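Local coordinates for fructooligosaccharide ABC transporter substrate-binding protein FusA (Streptococcus pneumoniae, PDB 5G5Y) that captures short- and long-chain fructooligosaccharides, preferring tetrasaccharides and larger, and serves as the solute-binding subunit of the FusABC-MsmK ABC importer, at residues L197-H209 / T221-I234. Sequence-based numbering, arbitrary orientation.
Sequences LFAAFGIGDNDDH and TADNDNYKEGVKFI. With CA (calcium ion), chain D.
Asp205 OD1 is gripped from both segments. Thr221 OG1 donates to it at 2.5 Å from the anti side, tilted out of the carboxylate plane. His209 ND1 reaches its syn lone pair at 2.9 Å, almost within the imidazole plane. The carboxylate of Asp205 reaches helix 225-239 because chi1 (-166°) turns CG away from the backbone N; OD2 meets the edge of the Tyr227 ring and shares a water with Tyr227 OH. Thr221 N also bonds to His209 O. Over one face of Tyr227 comes the edge of Phe198, a T-shaped pair with planes at 72°; Ala222 CA lies over the opposite face. Gly230 lets the helix backbone press against two phenylalanines: its CA sits 3.8 Å from the Phe198 ring centroid, nearly on the normal, and makes a second CH-pi contact over a face of Phe201. Phe201 CZ abuts Phe233 CB at 3.4 Å. Near the helix start, Asn226 ND2 donates to Phe201 O (2.9 Å), and Asn224 ND2 donates a hydrogen bond to a water within hydrogen-bonding distance of Gly204 O and Thr221 O. Asn224 OD1 binds calcium at 2.3 Å beside Asp223 OD1; Asp219 and Phe220 complete the protein ligands of this second calcium site. Two donors on OD1 would probably stabilise the Asp205 carboxylate as an anion, and the direct bonds tie segment 197-209 to the calcium-bound turn leading into helix 225-239.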
ATOM      1  N   LEU A 197     -14.696   5.420   8.572  1.00 15.01           N
ATOM      2  CA  LEU A 197     -16.102   5.597   8.976  1.00 16.20           C
ATOM      3  C   LEU A 197     -16.797   6.735   8.224  1.00 15.94           C
ATOM      4  O   LEU A 197     -18.025   6.801   8.234  1.00 16.46           O
ATOM      5  CB  LEU A 197     -16.233   5.869  10.483  1.00 17.18           C
ATOM      6  CG  LEU A 197     -15.914   4.681  11.417  1.00 19.36           C
ATOM      7  CD1 LEU A 197     -16.200   5.060  12.867  1.00 21.11           C
ATOM      8  CD2 LEU A 197     -16.688   3.417  11.046  1.00 19.34           C
ATOM      9  N   PHE A 198     -16.045   7.636   7.598  1.00 14.26           N
ATOM     10  CA  PHE A 198     -16.667   8.796   6.934  1.00 14.95           C
ATOM     11  C   PHE A 198     -17.646   8.416   5.830  1.00 13.82           C
ATOM     12  O   PHE A 198     -18.601   9.169   5.578  1.00 13.32           O
ATOM     13  CB  PHE A 198     -15.602   9.775   6.405  1.00 14.92           C
ATOM     14  CG  PHE A 198     -15.106  10.742   7.467  1.00 16.85           C
ATOM     15  CD1 PHE A 198     -15.002  10.362   8.822  1.00 18.38           C
ATOM     16  CD2 PHE A 198     -14.766  12.043   7.124  1.00 19.46           C
ATOM     17  CE1 PHE A 198     -14.552  11.265   9.789  1.00 18.57           C
ATOM     18  CE2 PHE A 198     -14.318  12.947   8.081  1.00 19.56           C
ATOM     19  CZ  PHE A 198     -14.208  12.557   9.417  1.00 19.68           C
ATOM     20  N   ALA A 199     -17.391   7.284   5.179  1.00 13.18           N
ATOM     21  CA  ALA A 199     -18.215   6.781   4.091  1.00 12.79           C
ATOM     22  C   ALA A 199     -19.648   6.433   4.524  1.00 13.64           C
ATOM     23  O   ALA A 199     -20.565   6.432   3.689  1.00 12.77           O
ATOM     24  CB  ALA A 199     -17.542   5.582   3.419  1.00 13.50           C
ATOM     25  N   ALA A 200     -19.854   6.221   5.824  1.00 14.25           N
ATOM     26  CA  ALA A 200     -21.216   6.145   6.354  1.00 15.17           C
ATOM     27  C   ALA A 200     -22.044   7.381   6.073  1.00 16.02           C
ATOM     28  O   ALA A 200     -23.276   7.271   6.067  1.00 18.26           O
ATOM     29  CB  ALA A 200     -21.222   5.798   7.843  1.00 16.52           C
ATOM     30  N   PHE A 201     -21.393   8.519   5.779  1.00 14.71           N
ATOM     31  CA  PHE A 201     -22.070   9.789   5.536  1.00 14.54           C
ATOM     32  C   PHE A 201     -22.130  10.121   4.076  1.00 14.60           C
ATOM     33  O   PHE A 201     -22.534  11.222   3.680  1.00 13.74           O
ATOM     34  CB  PHE A 201     -21.403  10.894   6.381  1.00 15.19           C
ATOM     35  CG  PHE A 201     -21.478  10.599   7.849  1.00 15.25           C
ATOM     36  CD1 PHE A 201     -22.609  10.954   8.570  1.00 16.48           C
ATOM     37  CD2 PHE A 201     -20.493   9.842   8.475  1.00 15.53           C
ATOM     38  CE1 PHE A 201     -22.718  10.587   9.913  1.00 17.11           C
ATOM     39  CE2 PHE A 201     -20.606   9.459   9.800  1.00 15.91           C
ATOM     40  CZ  PHE A 201     -21.713   9.870  10.529  1.00 15.87           C
ATOM     41  N   GLY A 202     -21.752   9.153   3.244  1.00 13.93           N
ATOM     42  CA  GLY A 202     -21.658   9.371   1.833  1.00 13.84           C
ATOM     43  C   GLY A 202     -20.246   9.739   1.431  1.00 14.18           C
ATOM     44  O   GLY A 202     -19.590  10.548   2.102  1.00 14.89           O
ATOM     45  N   ILE A 203     -19.780   9.112   0.336  1.00 14.30           N
ATOM     46  CA  ILE A 203     -18.499   9.448  -0.323  1.00 14.30           C
ATOM     47  C   ILE A 203     -17.263   9.006   0.452  1.00 12.75           C
ATOM     48  O   ILE A 203     -16.420   8.230  -0.064  1.00 11.93           O
ATOM     49  CB  ILE A 203     -18.394  10.942  -0.702  1.00 14.96           C
ATOM     50  CG1 ILE A 203     -19.583  11.303  -1.589  1.00 17.09           C
ATOM     51  CG2 ILE A 203     -17.097  11.194  -1.447  1.00 15.47           C
ATOM     52  CD1 ILE A 203     -19.675  12.746  -2.025  1.00 19.44           C
ATOM     53  N   GLY A 204     -17.113   9.545   1.652  1.00 12.43           N
ATOM     54  CA  GLY A 204     -16.051   9.112   2.534  1.00 12.93           C
ATOM     55  C   GLY A 204     -14.731   9.797   2.253  1.00 13.24           C
ATOM     56  O   GLY A 204     -14.698  10.918   1.735  1.00 11.89           O
ATOM     57  N   ASP A 205     -13.651   9.124   2.615  1.00 14.23           N
ATOM     58  CA  ASP A 205     -12.319   9.736   2.664  1.00 14.08           C
ATOM     59  C   ASP A 205     -11.214   8.684   2.497  1.00 14.25           C
ATOM     60  O   ASP A 205     -11.420   7.497   2.740  1.00 15.33           O
ATOM     61  CB  ASP A 205     -12.151  10.482   3.993  1.00 14.14           C
ATOM     62  CG  ASP A 205     -10.953  11.441   4.011  1.00 15.36           C
ATOM     63  OD1 ASP A 205     -10.567  11.957   2.917  1.00 15.14           O
ATOM     64  OD2 ASP A 205     -10.402  11.685   5.143  1.00 14.66           O
ATOM     65  N   ASN A 206     -10.028   9.123   2.101  1.00 13.11           N
ATOM     66  CA  ASN A 206      -8.865   8.239   2.117  1.00 12.84           C
ATOM     67  C   ASN A 206      -7.623   9.085   2.318  1.00 13.77           C
ATOM     68  O   ASN A 206      -7.744  10.314   2.401  1.00 13.03           O
ATOM     69  CB  ASN A 206      -8.806   7.382   0.861  1.00 12.09           C
ATOM     70  CG  ASN A 206      -8.739   8.193  -0.416  1.00 12.36           C
ATOM     71  OD1 ASN A 206      -8.053   9.224  -0.492  1.00 12.81           O
ATOM     72  ND2 ASN A 206      -9.403   7.705  -1.456  1.00 12.83           N
ATOM     73  N   ASP A 207      -6.457   8.451   2.398  1.00 13.84           N
ATOM     74  CA  ASP A 207      -5.215   9.190   2.732  1.00 15.08           C
ATOM     75  C   ASP A 207      -4.818  10.213   1.682  1.00 15.41           C
ATOM     76  O   ASP A 207      -4.063  11.108   1.999  1.00 14.99           O
ATOM     77  CB  ASP A 207      -4.066   8.216   3.037  1.00 17.00           C
ATOM     78  CG  ASP A 207      -4.230   7.520   4.379  1.00 18.71           C
ATOM     79  OD1 ASP A 207      -5.090   7.966   5.191  1.00 20.44           O
ATOM     80  OD2 ASP A 207      -3.504   6.530   4.645  1.00 20.66           O
ATOM     81  N   ASP A 208      -5.290  10.073   0.442  1.00 13.82           N
ATOM     82  CA  ASP A 208      -5.079  11.100  -0.603  1.00 14.94           C
ATOM     83  C   ASP A 208      -6.175  12.181  -0.629  1.00 13.97           C
ATOM     84  O   ASP A 208      -6.076  13.133  -1.392  1.00 13.27           O
ATOM     85  CB  ASP A 208      -5.071  10.463  -1.987  1.00 15.37           C
ATOM     86  CG  ASP A 208      -3.970   9.427  -2.154  1.00 17.99           C
ATOM     87  OD1 ASP A 208      -2.819   9.699  -1.788  1.00 18.61           O
ATOM     88  OD2 ASP A 208      -4.258   8.316  -2.649  1.00 20.76           O
ATOM     89  N   HIS A 209      -7.225  12.009   0.180  1.00 13.53           N
ATOM     90  CA  HIS A 209      -8.447  12.817   0.117  1.00 13.17           C
ATOM     91  C   HIS A 209      -8.976  12.933  -1.310  1.00 12.87           C
ATOM     92  O   HIS A 209      -9.441  13.998  -1.722  1.00 11.55           O
ATOM     93  CB  HIS A 209      -8.252  14.197   0.728  1.00 13.43           C
ATOM     94  CG  HIS A 209      -7.625  14.176   2.082  1.00 13.40           C
ATOM     95  ND1 HIS A 209      -8.180  13.500   3.147  1.00 14.15           N
ATOM     96  CD2 HIS A 209      -6.476  14.723   2.541  1.00 14.38           C
ATOM     97  CE1 HIS A 209      -7.371  13.587   4.189  1.00 15.12           C
ATOM     98  NE2 HIS A 209      -6.344  14.339   3.854  1.00 14.72           N
ATOM     99  N   THR A 221     -12.134  14.831  -1.200  1.00 14.21           N
ATOM    100  CA  THR A 221     -13.094  14.406  -0.201  1.00 14.37           C
ATOM    101  C   THR A 221     -13.198  15.360   0.984  1.00 14.36           C
ATOM    102  O   THR A 221     -14.222  15.419   1.647  1.00 14.81           O
ATOM    103  CB  THR A 221     -12.743  13.017   0.321  1.00 15.61           C
ATOM    104  OG1 THR A 221     -11.403  13.043   0.787  1.00 15.91           O
ATOM    105  CG2 THR A 221     -12.888  11.969  -0.780  1.00 15.73           C
ATOM    106  N   ALA A 222     -12.142  16.107   1.257  1.00 14.37           N
ATOM    107  CA  ALA A 222     -12.097  16.877   2.471  1.00 14.22           C
ATOM    108  C   ALA A 222     -12.697  18.301   2.399  1.00 14.71           C
ATOM    109  O   ALA A 222     -12.561  19.050   3.355  1.00 14.97           O
ATOM    110  CB  ALA A 222     -10.678  16.893   2.992  1.00 15.21           C
ATOM    111  N   ASP A 223     -13.379  18.657   1.313  1.00 14.82           N
ATOM    112  CA  ASP A 223     -14.247  19.861   1.284  1.00 15.69           C
ATOM    113  C   ASP A 223     -15.730  19.533   1.015  1.00 15.89           C
ATOM    114  O   ASP A 223     -16.482  20.420   0.667  1.00 15.32           O
ATOM    115  CB  ASP A 223     -13.722  20.861   0.252  1.00 16.84           C
ATOM    116  CG  ASP A 223     -13.893  20.376  -1.189  1.00 18.65           C
ATOM    117  OD1 ASP A 223     -14.219  19.162  -1.378  1.00 17.15           O
ATOM    118  OD2 ASP A 223     -13.701  21.220  -2.098  1.00 18.57           O
ATOM    119  N   ASN A 224     -16.133  18.263   1.177  1.00 14.12           N
ATOM    120  CA  ASN A 224     -17.512  17.836   0.918  1.00 15.35           C
ATOM    121  C   ASN A 224     -18.363  18.035   2.196  1.00 15.02           C
ATOM    122  O   ASN A 224     -17.877  17.821   3.302  1.00 13.95           O
ATOM    123  CB  ASN A 224     -17.548  16.339   0.574  1.00 15.97           C
ATOM    124  CG  ASN A 224     -16.962  16.028  -0.789  1.00 17.58           C
ATOM    125  OD1 ASN A 224     -16.872  16.907  -1.687  1.00 18.15           O
ATOM    126  ND2 ASN A 224     -16.615  14.773  -0.991  1.00 16.97           N
ATOM    127  N   ASP A 225     -19.626  18.395   2.029  1.00 15.52           N
ATOM    128  CA  ASP A 225     -20.573  18.401   3.162  1.00 17.32           C
ATOM    129  C   ASP A 225     -20.563  17.064   3.908  1.00 16.54           C
ATOM    130  O   ASP A 225     -20.743  17.035   5.120  1.00 16.07           O
ATOM    131  CB  ASP A 225     -21.979  18.693   2.676  1.00 19.40           C
ATOM    132  CG  ASP A 225     -22.136  20.118   2.151  1.00 24.07           C
ATOM    133  OD1 ASP A 225     -21.199  20.947   2.307  1.00 23.88           O
ATOM    134  OD2 ASP A 225     -23.223  20.399   1.606  1.00 26.99           O
ATOM    135  N   ASN A 226     -20.346  15.968   3.176  1.00 14.39           N
ATOM    136  CA  ASN A 226     -20.303  14.605   3.774  1.00 14.04           C
ATOM    137  C   ASN A 226     -19.185  14.455   4.767  1.00 13.61           C
ATOM    138  O   ASN A 226     -19.325  13.783   5.760  1.00 13.40           O
ATOM    139  CB  ASN A 226     -20.137  13.517   2.699  1.00 14.51           C
ATOM    140  CG  ASN A 226     -21.028  13.747   1.504  1.00 15.17           C
ATOM    141  OD1 ASN A 226     -20.789  14.701   0.745  1.00 15.87           O
ATOM    142  ND2 ASN A 226     -22.103  12.946   1.353  1.00 14.45           N
ATOM    143  N   TYR A 227     -18.047  15.070   4.452  1.00 13.24           N
ATOM    144  CA  TYR A 227     -16.880  15.015   5.288  1.00 13.48           C
ATOM    145  C   TYR A 227     -17.125  15.793   6.587  1.00 14.36           C
ATOM    146  O   TYR A 227     -16.721  15.349   7.645  1.00 13.94           O
ATOM    147  CB  TYR A 227     -15.715  15.616   4.545  1.00 13.36           C
ATOM    148  CG  TYR A 227     -14.395  15.631   5.236  1.00 13.58           C
ATOM    149  CD1 TYR A 227     -14.061  16.679   6.059  1.00 14.16           C
ATOM    150  CD2 TYR A 227     -13.427  14.634   4.997  1.00 14.12           C
ATOM    151  CE1 TYR A 227     -12.810  16.751   6.640  1.00 13.89           C
ATOM    152  CE2 TYR A 227     -12.174  14.683   5.622  1.00 14.28           C
ATOM    153  CZ  TYR A 227     -11.880  15.754   6.430  1.00 14.14           C
ATOM    154  OH  TYR A 227     -10.643  15.849   7.047  1.00 15.67           O
ATOM    155  N   LYS A 228     -17.757  16.960   6.462  1.00 14.06           N
ATOM    156  CA  LYS A 228     -18.179  17.753   7.624  1.00 15.32           C
ATOM    157  C   LYS A 228     -19.078  16.914   8.554  1.00 16.10           C
ATOM    158  O   LYS A 228     -18.860  16.923   9.761  1.00 15.12           O
ATOM    159  CB  LYS A 228     -18.841  19.061   7.183  1.00 17.53           C
ATOM    160  CG  LYS A 228     -19.487  19.826   8.323  1.00 20.80           C
ATOM    161  CD  LYS A 228     -19.858  21.237   7.931  1.00 25.87           C
ATOM    162  CE  LYS A 228     -21.184  21.311   7.241  1.00 31.19           C
ATOM    163  NZ  LYS A 228     -21.673  22.722   7.318  1.00 38.85           N
ATOM    164  N   GLU A 229     -20.047  16.184   7.990  1.00 15.34           N
ATOM    165  CA  GLU A 229     -20.903  15.308   8.788  1.00 16.64           C
ATOM    166  C   GLU A 229     -20.115  14.205   9.491  1.00 15.98           C
ATOM    167  O   GLU A 229     -20.431  13.866  10.626  1.00 16.49           O
ATOM    168  CB  GLU A 229     -22.088  14.733   7.962  1.00 17.47           C
ATOM    169  CG  GLU A 229     -23.016  15.798   7.397  1.00 19.73           C
ATOM    170  CD  GLU A 229     -23.632  16.695   8.475  1.00 23.24           C
ATOM    171  OE1 GLU A 229     -24.113  16.166   9.501  1.00 24.12           O
ATOM    172  OE2 GLU A 229     -23.576  17.925   8.318  1.00 26.15           O
ATOM    173  N   GLY A 230     -19.113  13.628   8.817  1.00 15.00           N
ATOM    174  CA  GLY A 230     -18.220  12.670   9.426  1.00 14.52           C
ATOM    175  C   GLY A 230     -17.481  13.251  10.604  1.00 14.75           C
ATOM    176  O   GLY A 230     -17.377  12.643  11.667  1.00 14.45           O
ATOM    177  N   VAL A 231     -16.942  14.439  10.415  1.00 14.51           N
ATOM    178  CA  VAL A 231     -16.221  15.107  11.481  1.00 15.04           C
ATOM    179  C   VAL A 231     -17.165  15.377  12.662  1.00 15.67           C
ATOM    180  O   VAL A 231     -16.787  15.137  13.812  1.00 15.81           O
ATOM    181  CB  VAL A 231     -15.524  16.411  11.004  1.00 14.81           C
ATOM    182  CG1 VAL A 231     -14.849  17.096  12.186  1.00 15.48           C
ATOM    183  CG2 VAL A 231     -14.488  16.116   9.948  1.00 15.18           C
ATOM    184  N   LYS A 232     -18.381  15.813  12.371  1.00 15.70           N
ATOM    185  CA  LYS A 232     -19.367  16.112  13.411  1.00 16.84           C
ATOM    186  C   LYS A 232     -19.701  14.834  14.183  1.00 16.96           C
ATOM    187  O   LYS A 232     -19.913  14.886  15.385  1.00 15.55           O
ATOM    188  CB  LYS A 232     -20.612  16.733  12.830  1.00 17.22           C
ATOM    189  CG  LYS A 232     -20.342  18.150  12.363  1.00 18.74           C
ATOM    190  CD  LYS A 232     -21.553  18.745  11.689  1.00 23.07           C
ATOM    191  CE  LYS A 232     -22.596  19.107  12.723  1.00 27.18           C
ATOM    192  NZ  LYS A 232     -23.467  20.201  12.221  1.00 32.92           N
ATOM    193  N   PHE A 233     -19.651  13.692  13.502  1.00 16.38           N
ATOM    194  CA  PHE A 233     -19.889  12.400  14.182  1.00 17.48           C
ATOM    195  C   PHE A 233     -18.763  12.065  15.169  1.00 18.35           C
ATOM    196  O   PHE A 233     -19.021  11.732  16.333  1.00 19.41           O
ATOM    197  CB  PHE A 233     -20.073  11.251  13.158  1.00 17.68           C
ATOM    198  CG  PHE A 233     -20.203   9.903  13.797  1.00 17.93           C
ATOM    199  CD1 PHE A 233     -21.396   9.539  14.440  1.00 18.22           C
ATOM    200  CD2 PHE A 233     -19.164   8.990  13.755  1.00 18.70           C
ATOM    201  CE1 PHE A 233     -21.514   8.308  15.065  1.00 18.31           C
ATOM    202  CE2 PHE A 233     -19.294   7.729  14.373  1.00 19.11           C
ATOM    203  CZ  PHE A 233     -20.470   7.392  15.006  1.00 19.17           C
ATOM    204  N   ILE A 234     -17.504  12.201  14.737  1.00 17.08           N
ATOM    205  CA  ILE A 234     -16.386  11.912  15.618  1.00 15.73           C
ATOM    206  C   ILE A 234     -16.411  12.929  16.808  1.00 16.18           C
ATOM    207  O   ILE A 234     -16.152  12.535  17.966  1.00 15.96           O
ATOM    208  CB  ILE A 234     -15.037  11.927  14.879  1.00 16.10           C
ATOM    209  CG1 ILE A 234     -15.026  10.918  13.694  1.00 15.96           C
ATOM    210  CG2 ILE A 234     -13.891  11.596  15.848  1.00 16.22           C
ATOM    211  CD1 ILE A 234     -15.321   9.483  14.052  1.00 16.19           C
TER
HETATM  212 CA    CA D 602     -15.198  17.660  -3.074  1.00 24.74          CA
HETATM  213  O   HOH W   1     -16.307  13.209   1.518  1.00 13.94           O
HETATM  214  O   HOH W   2      -9.345  13.253   7.044  1.00 23.05           O
HETATM  215  O   HOH W   3     -17.060  17.714  -4.465  1.00 34.58           O
HETATM  216  O   HOH W   4     -13.725  18.274  -5.107  1.00 14.26           O
HETATM  217  O   HOH W   5     -16.447  19.693  -3.754  1.00 28.48           O